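1,3,6,8-tetrahydroxynaphthalene synthase (Streptomyces coelicolor, PDB 1U0M) catalyses the iterative condensation of five malonyl-CoA units and the ring closures that give 1,3,6,8-tetrahydroxynaphthalene, a precursor of melanin and naphthoquinones. Local coordinates at residues 153-158 / 346-351; 172-177 / 311-316; 181-186 / 238-243; 228-233 / 341-346. All coordinates share one frame; numbering follows the deposited sequence.

Contact 1. Residues 153-158 / 346-351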
# COMPACT_ATOMS: atom_id res chain seq x y z
N ILE A 153 -2.64 -12.63 -0.44
CA ILE A 153 -3.42 -13.82 -0.10
C ILE A 153 -3.97 -13.64 1.30
O ILE A 153 -5.18 -13.64 1.51
CB ILE A 153 -2.55 -15.08 -0.15
CG1 ILE A 153 -2.18 -15.39 -1.60
CG2 ILE A 153 -3.27 -16.24 0.51
CD1 ILE A 153 -1.05 -16.40 -1.75
N ASN A 154 -3.07 -13.48 2.26
CA ASN A 154 -3.46 -13.30 3.65
C ASN A 154 -4.50 -12.21 3.83
O ASN A 154 -5.25 -12.22 4.80
CB ASN A 154 -2.24 -13.01 4.52
CG ASN A 154 -1.30 -14.18 4.59
OD1 ASN A 154 -1.60 -15.25 4.06
ND2 ASN A 154 -0.17 -14.00 5.26
N ARG A 155 -4.55 -11.25 2.91
CA ARG A 155 -5.52 -10.17 3.03
C ARG A 155 -6.86 -10.59 2.46
O ARG A 155 -7.90 -10.43 3.10
CB ARG A 155 -5.05 -8.88 2.34
CG ARG A 155 -3.94 -8.13 3.05
CD ARG A 155 -4.04 -8.26 4.56
NE ARG A 155 -2.96 -9.10 5.09
CZ ARG A 155 -3.00 -9.74 6.25
NH1 ARG A 155 -4.07 -9.63 7.03
NH2 ARG A 155 -1.97 -10.47 6.64
N ALA A 156 -6.83 -11.11 1.23
CA ALA A 156 -8.06 -11.55 0.58
C ALA A 156 -8.74 -12.55 1.51
O ALA A 156 -9.97 -12.63 1.57
CB ALA A 156 -7.73 -12.21 -0.74
N HIS A 157 -7.92 -13.28 2.25
CA HIS A 157 -8.36 -14.28 3.20
C HIS A 157 -9.07 -13.57 4.36
O HIS A 157 -10.28 -13.72 4.56
CB HIS A 157 -7.13 -15.05 3.69
CG HIS A 157 -7.43 -16.16 4.65
ND1 HIS A 157 -8.20 -15.99 5.77
CD2 HIS A 157 -6.99 -17.44 4.68
CE1 HIS A 157 -8.22 -17.11 6.47
NE2 HIS A 157 -7.49 -18.01 5.83
N ASP A 158 -8.30 -12.80 5.13
CA ASP A 158 -8.83 -12.05 6.26
C ASP A 158 -10.13 -11.37 5.88
O ASP A 158 -11.07 -11.30 6.68
CB ASP A 158 -7.82 -11.00 6.72
CG ASP A 158 -6.70 -11.60 7.54
OD1 ASP A 158 -6.18 -12.67 7.16
OD2 ASP A 158 -6.33 -11.00 8.57
N THR A 346 10.07 -9.60 5.97
CA THR A 346 8.73 -10.10 6.24
C THR A 346 8.45 -11.45 5.61
O THR A 346 9.01 -11.80 4.57
CB THR A 346 7.66 -9.13 5.76
OG1 THR A 346 7.85 -7.86 6.40
CG2 THR A 346 6.27 -9.66 6.08
N ALA A 347 7.55 -12.20 6.26
CA ALA A 347 7.16 -13.51 5.80
C ALA A 347 5.65 -13.65 5.92
O ALA A 347 5.11 -13.64 7.03
CB ALA A 347 7.85 -14.58 6.63
N GLU A 348 4.96 -13.75 4.79
CA GLU A 348 3.52 -13.92 4.81
C GLU A 348 3.26 -15.40 4.56
O GLU A 348 3.32 -15.88 3.42
CB GLU A 348 2.85 -13.06 3.74
CG GLU A 348 2.92 -11.55 4.02
CD GLU A 348 2.13 -11.13 5.26
OE1 GLU A 348 2.48 -11.58 6.37
OE2 GLU A 348 1.17 -10.35 5.13
N MET A 349 3.00 -16.13 5.64
CA MET A 349 2.75 -17.56 5.59
C MET A 349 1.25 -17.85 5.56
O MET A 349 0.46 -17.09 6.11
CB MET A 349 3.40 -18.22 6.81
CG MET A 349 4.88 -17.94 6.90
SD MET A 349 5.57 -18.06 8.56
CE MET A 349 5.13 -16.45 9.24
N SER A 350 0.87 -18.95 4.92
CA SER A 350 -0.53 -19.34 4.82
C SER A 350 -0.68 -20.87 4.77
O SER A 350 -0.09 -21.53 3.91
CB SER A 350 -1.14 -18.71 3.56
OG SER A 350 -2.49 -19.09 3.40
N LEU A 351 -1.46 -21.43 5.69
CA LEU A 351 -1.70 -22.87 5.74
C LEU A 351 -3.09 -23.17 5.18
O LEU A 351 -4.06 -22.49 5.50
CB LEU A 351 -1.59 -23.38 7.19
CG LEU A 351 -0.22 -23.32 7.88
CD1 LEU A 351 -0.33 -23.81 9.32
CD2 LEU A 351 0.78 -24.17 7.10
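Asn154 of helix 153-158 faces Ser350 of strand 346-351, the axes of the two segments approaching to 9.3 Å with their directions 52° apart. This is a helix-on-sheet layer of the thiolase fold: helix 148-162, which follows the probable nucleophile Cys146, here meets a strand of the C-terminal half. Asn154 carries its CG anti to the carbonyl carbon (chi1 -66°), which lays the amide against the strand backbone. Its ND2 donates to Met349 O at 3.3 Å, in a bent bond (N-H...O 137°) from above the carbonyl plane, while OD1 rests 3.5 Å from Ser350 CB. With an alanine here, Met349 O would probably lose this side-chain donor and a gap would open between helix and strand. The next residue, Arg155, bends at chi2 and chi3 to bring its guanidinium edge-on to Glu348 in a long salt bridge, a weak but fairly straight bond from Arg155 NH2 to Glu348 OE2 at 3.5 Å. Arg155 NH1 also pairs with Asp158 OD2 at 3.1 Å, and Asp158 in turn reaches Arg137 of the second subunit. The three charges thus form a buried network reaching the dimer interface. Beside it, Ile153 CG2 lies 4.1 Å from Ser350 OG.

Contact 2. Residues 172-177 / 311-316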
# COMPACT_ATOMS: atom_id res chain seq x y z
N ALA A 172 -1.13 -9.14 -9.19
CA ALA A 172 0.28 -8.87 -8.97
C ALA A 172 0.86 -8.40 -10.31
O ALA A 172 0.76 -9.09 -11.32
CB ALA A 172 0.98 -10.13 -8.49
N CYS A 173 1.46 -7.22 -10.32
CA CYS A 173 2.05 -6.69 -11.55
C CYS A 173 3.48 -6.28 -11.25
O CYS A 173 3.71 -5.34 -10.50
CB CYS A 173 1.24 -5.48 -12.03
SG CYS A 173 1.70 -4.88 -13.65
N GLU A 174 4.44 -6.97 -11.84
CA GLU A 174 5.84 -6.66 -11.58
C GLU A 174 6.71 -6.55 -12.83
O GLU A 174 6.92 -7.52 -13.56
CB GLU A 174 6.41 -7.72 -10.62
CG GLU A 174 5.61 -7.86 -9.32
CD GLU A 174 5.84 -6.70 -8.34
OE1 GLU A 174 6.28 -5.62 -8.80
OE2 GLU A 174 5.57 -6.87 -7.13
N PHE A 175 7.22 -5.34 -13.07
CA PHE A 175 8.10 -5.07 -14.20
C PHE A 175 9.46 -4.71 -13.61
O PHE A 175 9.91 -3.55 -13.69
CB PHE A 175 7.55 -3.87 -14.99
CG PHE A 175 6.17 -4.09 -15.57
CD1 PHE A 175 5.27 -3.03 -15.67
CD2 PHE A 175 5.79 -5.34 -16.06
CE1 PHE A 175 4.00 -3.21 -16.24
CE2 PHE A 175 4.52 -5.53 -16.64
CZ PHE A 175 3.63 -4.46 -16.73
N CYS A 176 10.14 -5.71 -13.06
CA CYS A 176 11.43 -5.48 -12.40
C CYS A 176 12.49 -4.88 -13.32
O CYS A 176 13.38 -4.20 -12.85
CB CYS A 176 11.96 -6.78 -11.76
SG CYS A 176 10.84 -7.55 -10.54
N SER A 177 12.37 -5.14 -14.61
CA SER A 177 13.32 -4.61 -15.57
C SER A 177 13.30 -3.09 -15.56
O SER A 177 14.27 -2.46 -15.97
CB SER A 177 12.98 -5.11 -16.97
OG SER A 177 11.71 -4.63 -17.37
N ASN A 311 13.03 -14.13 -10.98
CA ASN A 311 12.31 -13.65 -9.82
C ASN A 311 11.37 -12.54 -10.25
O ASN A 311 11.80 -11.42 -10.56
CB ASN A 311 13.28 -13.11 -8.77
CG ASN A 311 12.61 -12.89 -7.45
OD1 ASN A 311 11.43 -12.50 -7.40
ND2 ASN A 311 13.34 -13.13 -6.37
N ILE A 312 10.08 -12.85 -10.27
CA ILE A 312 9.08 -11.89 -10.67
C ILE A 312 8.34 -11.34 -9.45
O ILE A 312 7.13 -11.11 -9.49
CB ILE A 312 8.10 -12.53 -11.67
CG1 ILE A 312 7.40 -13.74 -11.04
CG2 ILE A 312 8.85 -13.01 -12.87
CD1 ILE A 312 6.37 -14.35 -11.94
N ALA A 313 9.10 -11.14 -8.38
CA ALA A 313 8.60 -10.59 -7.13
C ALA A 313 7.30 -11.20 -6.62
O ALA A 313 7.14 -12.42 -6.60
CB ALA A 313 8.44 -9.08 -7.24
N SER A 314 6.38 -10.33 -6.22
CA SER A 314 5.09 -10.73 -5.67
C SER A 314 4.34 -11.78 -6.48
O SER A 314 3.54 -12.53 -5.94
CB SER A 314 4.20 -9.49 -5.48
OG SER A 314 3.85 -8.89 -6.72
N ALA A 315 4.63 -11.85 -7.78
CA ALA A 315 3.93 -12.79 -8.64
C ALA A 315 4.44 -14.23 -8.58
O ALA A 315 3.79 -15.13 -9.12
CB ALA A 315 3.97 -12.30 -10.07
N VAL A 316 5.57 -14.48 -7.92
CA VAL A 316 6.10 -15.84 -7.85
C VAL A 316 5.14 -16.86 -7.21
O VAL A 316 4.82 -17.88 -7.83
CB VAL A 316 7.44 -15.91 -7.08
CG1 VAL A 316 7.84 -17.36 -6.87
CG2 VAL A 316 8.53 -15.19 -7.87
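Glu174, on the strand that includes residues 172-174, reaches across to the loop 311-316, and its side chain illustrates how one buried carboxylate can be met along its whole length by a loop. CB already lies 3.6 Å from Ile312 O. CG, placed anti to the carbonyl carbon (chi1 -55°), passes 3.3 Å from Ser314 OG before the chain bends at chi2. CD lies 3.7 Å from Ala313 CB, a methyl group packed against the acid. At the tip, OE2 accepts from Ser314 OG at 2.7 Å, on its anti side and 20° out of the carboxylate plane; OE1 turns to Thr115 OG1 and Cys114 N, so both oxygens of this buried group are bonded. Ser314 OG also touches the methyl of Ala172, whose CB meets Ala315 CB at 4.0 Å, while Cys176 SG lies near Asn311 O. The loop is shaped from within as well: residues 312-315 make a type II' turn, and Asn311 OD1 accepts from Ala313 N at 2.9 Å in an Asx turn. Asn311 lies close to Cys146, as does the asparagine of the Cys-His-Asn triad in chalcone synthases; in this thiolase fold the glutamate thus joins its strand to the loop that probably supplies that residue.

Contact 3. Residues 181-186 / 238-243. With GOL (glycerol), chain D.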
# COMPACT_ATOMS: atom_id res chain seq x y z
N GLN A 181 19.31 -0.27 -12.85
CA GLN A 181 20.10 0.94 -12.64
C GLN A 181 21.56 0.76 -13.05
O GLN A 181 22.38 0.29 -12.26
CB GLN A 181 20.07 1.36 -11.17
CG GLN A 181 18.70 1.41 -10.54
CD GLN A 181 17.87 2.63 -10.95
OE1 GLN A 181 16.70 2.70 -10.62
NE2 GLN A 181 18.49 3.58 -11.64
N PRO A 182 21.90 1.18 -14.28
CA PRO A 182 23.27 1.07 -14.81
C PRO A 182 24.32 1.52 -13.79
O PRO A 182 25.43 0.98 -13.75
CB PRO A 182 23.24 1.99 -16.02
CG PRO A 182 21.85 1.88 -16.49
CD PRO A 182 21.06 1.95 -15.21
N THR A 183 23.95 2.50 -12.98
CA THR A 183 24.83 3.05 -11.96
C THR A 183 25.19 2.11 -10.80
O THR A 183 26.26 2.26 -10.22
CB THR A 183 24.21 4.32 -11.35
OG1 THR A 183 22.93 4.01 -10.80
CG2 THR A 183 24.05 5.39 -12.41
N ASP A 184 24.31 1.17 -10.45
CA ASP A 184 24.59 0.24 -9.36
C ASP A 184 25.66 -0.76 -9.84
O ASP A 184 25.38 -1.62 -10.68
CB ASP A 184 23.30 -0.49 -8.94
CG ASP A 184 22.33 0.43 -8.19
OD1 ASP A 184 21.17 0.02 -7.93
OD2 ASP A 184 22.71 1.56 -7.87
N LEU A 185 26.87 -0.62 -9.31
CA LEU A 185 28.00 -1.46 -9.70
C LEU A 185 28.48 -2.50 -8.69
O LEU A 185 29.48 -3.16 -8.93
CB LEU A 185 29.19 -0.58 -10.10
CG LEU A 185 29.01 0.42 -11.24
CD1 LEU A 185 30.29 1.23 -11.38
CD2 LEU A 185 28.68 -0.31 -12.56
N GLY A 186 27.79 -2.63 -7.56
CA GLY A 186 28.20 -3.64 -6.58
C GLY A 186 27.83 -5.04 -7.06
O GLY A 186 26.86 -5.18 -7.82
N GLY A 238 15.23 6.68 -9.47
CA GLY A 238 14.20 5.71 -9.22
C GLY A 238 14.49 4.82 -8.04
O GLY A 238 15.09 5.26 -7.06
N PHE A 239 14.08 3.56 -8.15
CA PHE A 239 14.28 2.62 -7.07
C PHE A 239 15.51 1.75 -7.27
O PHE A 239 15.62 1.05 -8.29
CB PHE A 239 13.04 1.73 -6.92
CG PHE A 239 11.77 2.50 -6.66
CD1 PHE A 239 11.80 3.67 -5.91
CD2 PHE A 239 10.55 2.05 -7.15
CE1 PHE A 239 10.63 4.38 -5.66
CE2 PHE A 239 9.38 2.74 -6.91
CZ PHE A 239 9.42 3.91 -6.16
N HIS A 240 16.42 1.82 -6.31
CA HIS A 240 17.65 1.03 -6.32
C HIS A 240 17.48 -0.09 -5.28
O HIS A 240 17.37 0.16 -4.09
CB HIS A 240 18.87 1.89 -5.97
CG HIS A 240 19.19 2.95 -6.98
ND1 HIS A 240 18.31 3.96 -7.30
CD2 HIS A 240 20.30 3.17 -7.72
CE1 HIS A 240 18.87 4.77 -8.19
NE2 HIS A 240 20.08 4.31 -8.46
N PHE A 241 17.44 -1.32 -5.77
CA PHE A 241 17.26 -2.48 -4.92
C PHE A 241 18.52 -2.90 -4.17
O PHE A 241 19.58 -3.08 -4.76
CB PHE A 241 16.74 -3.65 -5.76
CG PHE A 241 16.27 -4.81 -4.96
CD1 PHE A 241 15.23 -4.66 -4.04
CD2 PHE A 241 16.87 -6.06 -5.10
CE1 PHE A 241 14.78 -5.74 -3.28
CE2 PHE A 241 16.42 -7.15 -4.33
CZ PHE A 241 15.38 -6.99 -3.43
N LEU A 242 18.39 -3.07 -2.85
CA LEU A 242 19.50 -3.47 -2.00
C LEU A 242 19.18 -4.79 -1.31
O LEU A 242 18.17 -4.92 -0.59
CB LEU A 242 19.79 -2.40 -0.95
CG LEU A 242 20.57 -1.14 -1.35
CD1 LEU A 242 19.90 -0.44 -2.52
CD2 LEU A 242 20.64 -0.22 -0.16
N LEU A 243 20.04 -5.77 -1.53
CA LEU A 243 19.87 -7.09 -0.94
C LEU A 243 21.15 -7.47 -0.20
O LEU A 243 22.19 -7.70 -0.82
CB LEU A 243 19.56 -8.09 -2.04
CG LEU A 243 19.14 -9.50 -1.66
CD1 LEU A 243 17.87 -9.49 -0.82
CD2 LEU A 243 18.95 -10.28 -2.94
C1 GOL D . 20.45 -2.15 -10.23
O1 GOL D . 20.00 -2.64 -11.50
C2 GOL D . 19.40 -2.60 -9.22
O2 GOL D . 20.08 -2.73 -7.96
C3 GOL D . 18.32 -1.55 -9.17
O3 GOL D . 17.24 -1.84 -8.28
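Stacking and polar packing join the loop 181-186, which leads into helix 187-195, to His240 on strand 238-243 of a two-stranded antiparallel sheet away from Cys146. Gln181 bends at chi2 (-75°), which folds its amide back over one face of the imidazole: its CG stands 3.8 Å from the ring centroid in a CH-pi contact, and the amide is nearly parallel to the ring (11°). The edge of the ring receives Asp184, whose OD2 lies in its plane 2.9 Å from His240 CD2. A type I turn brings both residues to the same imidazole. A weak bond from His240 ND1 to Gly238 O, 3.5 Å, helps to set the turn of the ring. A leucine in place of His240 has no flat ring, and would probably leave the Gln181 amide without its stacking partner and Asp184 OD2 without its C-H neighbour. Glycerol, probably from the crystallisation liquor, bridges the segments: Gln181 N donates to its O1, Phe241 N to its O3 at 2.6 Å, and its O2 donates to Asp184 OD1. A carboxylate at the C-H edge would be expected to polarise the imidazole and may favour its protonated form.

Contact 4. Residues 228-233 / 341-346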
# COMPACT_ATOMS: atom_id res chain seq x y z
N ASP A 228 16.74 -3.19 6.89
CA ASP A 228 17.49 -2.75 5.71
C ASP A 228 18.12 -3.87 4.91
O ASP A 228 18.95 -3.62 4.03
CB ASP A 228 18.59 -1.74 6.11
CG ASP A 228 19.68 -2.36 6.98
OD1 ASP A 228 20.31 -3.36 6.56
OD2 ASP A 228 19.92 -1.84 8.09
N TRP A 229 17.74 -5.11 5.19
CA TRP A 229 18.33 -6.24 4.47
C TRP A 229 17.80 -6.47 3.06
O TRP A 229 18.53 -6.92 2.19
CB TRP A 229 18.21 -7.49 5.34
CG TRP A 229 19.21 -7.45 6.47
CD1 TRP A 229 19.79 -6.33 7.00
CD2 TRP A 229 19.78 -8.56 7.16
NE1 TRP A 229 20.69 -6.67 7.97
CE2 TRP A 229 20.71 -8.04 8.10
CE3 TRP A 229 19.61 -9.95 7.08
CZ2 TRP A 229 21.46 -8.86 8.94
CZ3 TRP A 229 20.35 -10.76 7.93
CH2 TRP A 229 21.26 -10.21 8.85
N ILE A 230 16.53 -6.14 2.83
CA ILE A 230 15.91 -6.25 1.50
C ILE A 230 15.09 -4.97 1.36
O ILE A 230 13.95 -4.88 1.81
CB ILE A 230 15.00 -7.48 1.38
CG1 ILE A 230 15.72 -8.72 1.95
CG2 ILE A 230 14.67 -7.72 -0.09
CD1 ILE A 230 14.95 -10.02 1.84
N MET A 231 15.70 -3.96 0.74
CA MET A 231 15.07 -2.66 0.64
C MET A 231 15.36 -1.88 -0.63
O MET A 231 16.18 -2.26 -1.47
CB MET A 231 15.54 -1.79 1.80
CG MET A 231 17.02 -1.44 1.65
SD MET A 231 17.72 -0.59 3.06
CE MET A 231 17.05 1.10 2.79
N TYR A 232 14.71 -0.73 -0.71
CA TYR A 232 14.88 0.18 -1.83
C TYR A 232 15.61 1.45 -1.38
O TYR A 232 15.34 1.97 -0.31
CB TYR A 232 13.51 0.60 -2.38
CG TYR A 232 12.98 -0.22 -3.53
CD1 TYR A 232 11.62 -0.19 -3.85
CD2 TYR A 232 13.82 -0.98 -4.33
CE1 TYR A 232 11.11 -0.90 -4.93
CE2 TYR A 232 13.33 -1.71 -5.41
CZ TYR A 232 11.97 -1.65 -5.71
OH TYR A 232 11.46 -2.32 -6.80
N ASP A 233 16.56 1.91 -2.18
CA ASP A 233 17.19 3.21 -1.93
C ASP A 233 16.39 4.02 -2.97
O ASP A 233 16.35 3.65 -4.14
CB ASP A 233 18.67 3.20 -2.34
CG ASP A 233 19.62 3.10 -1.13
OD1 ASP A 233 20.82 2.85 -1.35
OD2 ASP A 233 19.18 3.27 0.02
N PHE A 341 8.29 -14.13 1.04
CA PHE A 341 9.33 -13.46 1.81
C PHE A 341 9.85 -12.23 1.08
O PHE A 341 10.04 -12.27 -0.13
CB PHE A 341 10.48 -14.43 2.08
CG PHE A 341 10.07 -15.69 2.78
CD1 PHE A 341 10.67 -16.90 2.46
CD2 PHE A 341 9.05 -15.68 3.73
CE1 PHE A 341 10.27 -18.09 3.08
CE2 PHE A 341 8.64 -16.86 4.35
CZ PHE A 341 9.25 -18.06 4.02
N GLY A 342 10.10 -11.16 1.82
CA GLY A 342 10.61 -9.93 1.22
C GLY A 342 10.96 -8.86 2.25
O GLY A 342 11.36 -9.18 3.36
N PRO A 343 10.83 -7.57 1.89
CA PRO A 343 11.12 -6.42 2.75
C PRO A 343 10.61 -6.56 4.19
O PRO A 343 9.43 -6.83 4.41
CB PRO A 343 10.46 -5.27 2.01
CG PRO A 343 10.72 -5.64 0.58
CD PRO A 343 10.40 -7.12 0.55
N GLY A 344 11.49 -6.36 5.17
CA GLY A 344 11.09 -6.48 6.56
C GLY A 344 12.23 -6.80 7.51
O GLY A 344 12.59 -5.96 8.34
N ILE A 345 12.79 -8.00 7.43
CA ILE A 345 12.38 -9.03 6.48
C ILE A 345 11.02 -9.60 6.90
O ILE A 345 10.85 -10.02 8.05
CB ILE A 345 13.43 -10.15 6.42
CG1 ILE A 345 14.75 -9.58 5.88
CG2 ILE A 345 12.94 -11.30 5.57
CD1 ILE A 345 15.90 -10.56 5.84
N THR A 346 10.07 -9.60 5.97
CA THR A 346 8.73 -10.10 6.24
C THR A 346 8.45 -11.45 5.61
O THR A 346 9.01 -11.80 4.57
CB THR A 346 7.66 -9.13 5.76
OG1 THR A 346 7.85 -7.86 6.40
CG2 THR A 346 6.27 -9.66 6.08
O HOH W 1 14.17 -5.97 4.97
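The indole of Trp229 is approached obliquely by Ile345, whose CD1 lies 4.0 Å from CE3, while Asp228 CG sits at the ring's edge in its plane. Residues 341-344 form most of the Gly-Phe-Gly-Pro-Gly loop, which begins at Gly340 and is characteristic of chalcone and stilbene synthases, here packed against the start of strand 230-235. Ile345 carries CG1 anti to the carbonyl carbon (chi1 -64°), which sends the branch between Trp229 and Ile230: its CD1 meets Trp229 CB at 3.9 Å and its CG1 meets Ile230 CD1 at 4.1 Å, the two isoleucines crossing at about a right angle. Pro343 comes in next to them, its CA making a CA-H...O contact of 3.4 Å with Ile230 O; its ring is also packed by Met119 of the second subunit. Gly342 and Thr346 form a hydrogen-bonded antiparallel pair, the bond from Thr346 N to Gly342 O being 2.9 Å, and the peptide before Ile345 is cis. Gly344 adopts backbone angles that a side chain would not tolerate, and a CB on Gly342 would collide with the proline ring. Gly342 lies about 4 Å from the Cys146 side chain, so the loop borders the likely active site. No direct hydrogen bond joins the two segments; one water does, accepting from Ile230 N at 3.2 Å and from Gly344 N at 2.7 Å.

In the fold
Contacts 1, 2 and 3 are nested along the chain, 3 inside 2 and 2 inside 1, whereas contact 4 crosses 2 and 3 and lies within the loop closed by 1. Contacts 1, 2 and 3 each tie the N-terminal half to the C-terminal one. Contacts 1, 2 and 4 all reach the large mixed sheet; 1 and 4 share Thr346, where strand 337-342 passes to strand 346-355. Contacts 3 and 4, with centres 14 Å apart, meet through the paired strands 230-235 and 238-243. Contacts 1 and 3 lie farthest apart, about 29 Å between centres, on opposite sides of the chain's centre. Contacts 2 and 4 both come close to Cys146, so loops from distant sequence converge on the probable active site.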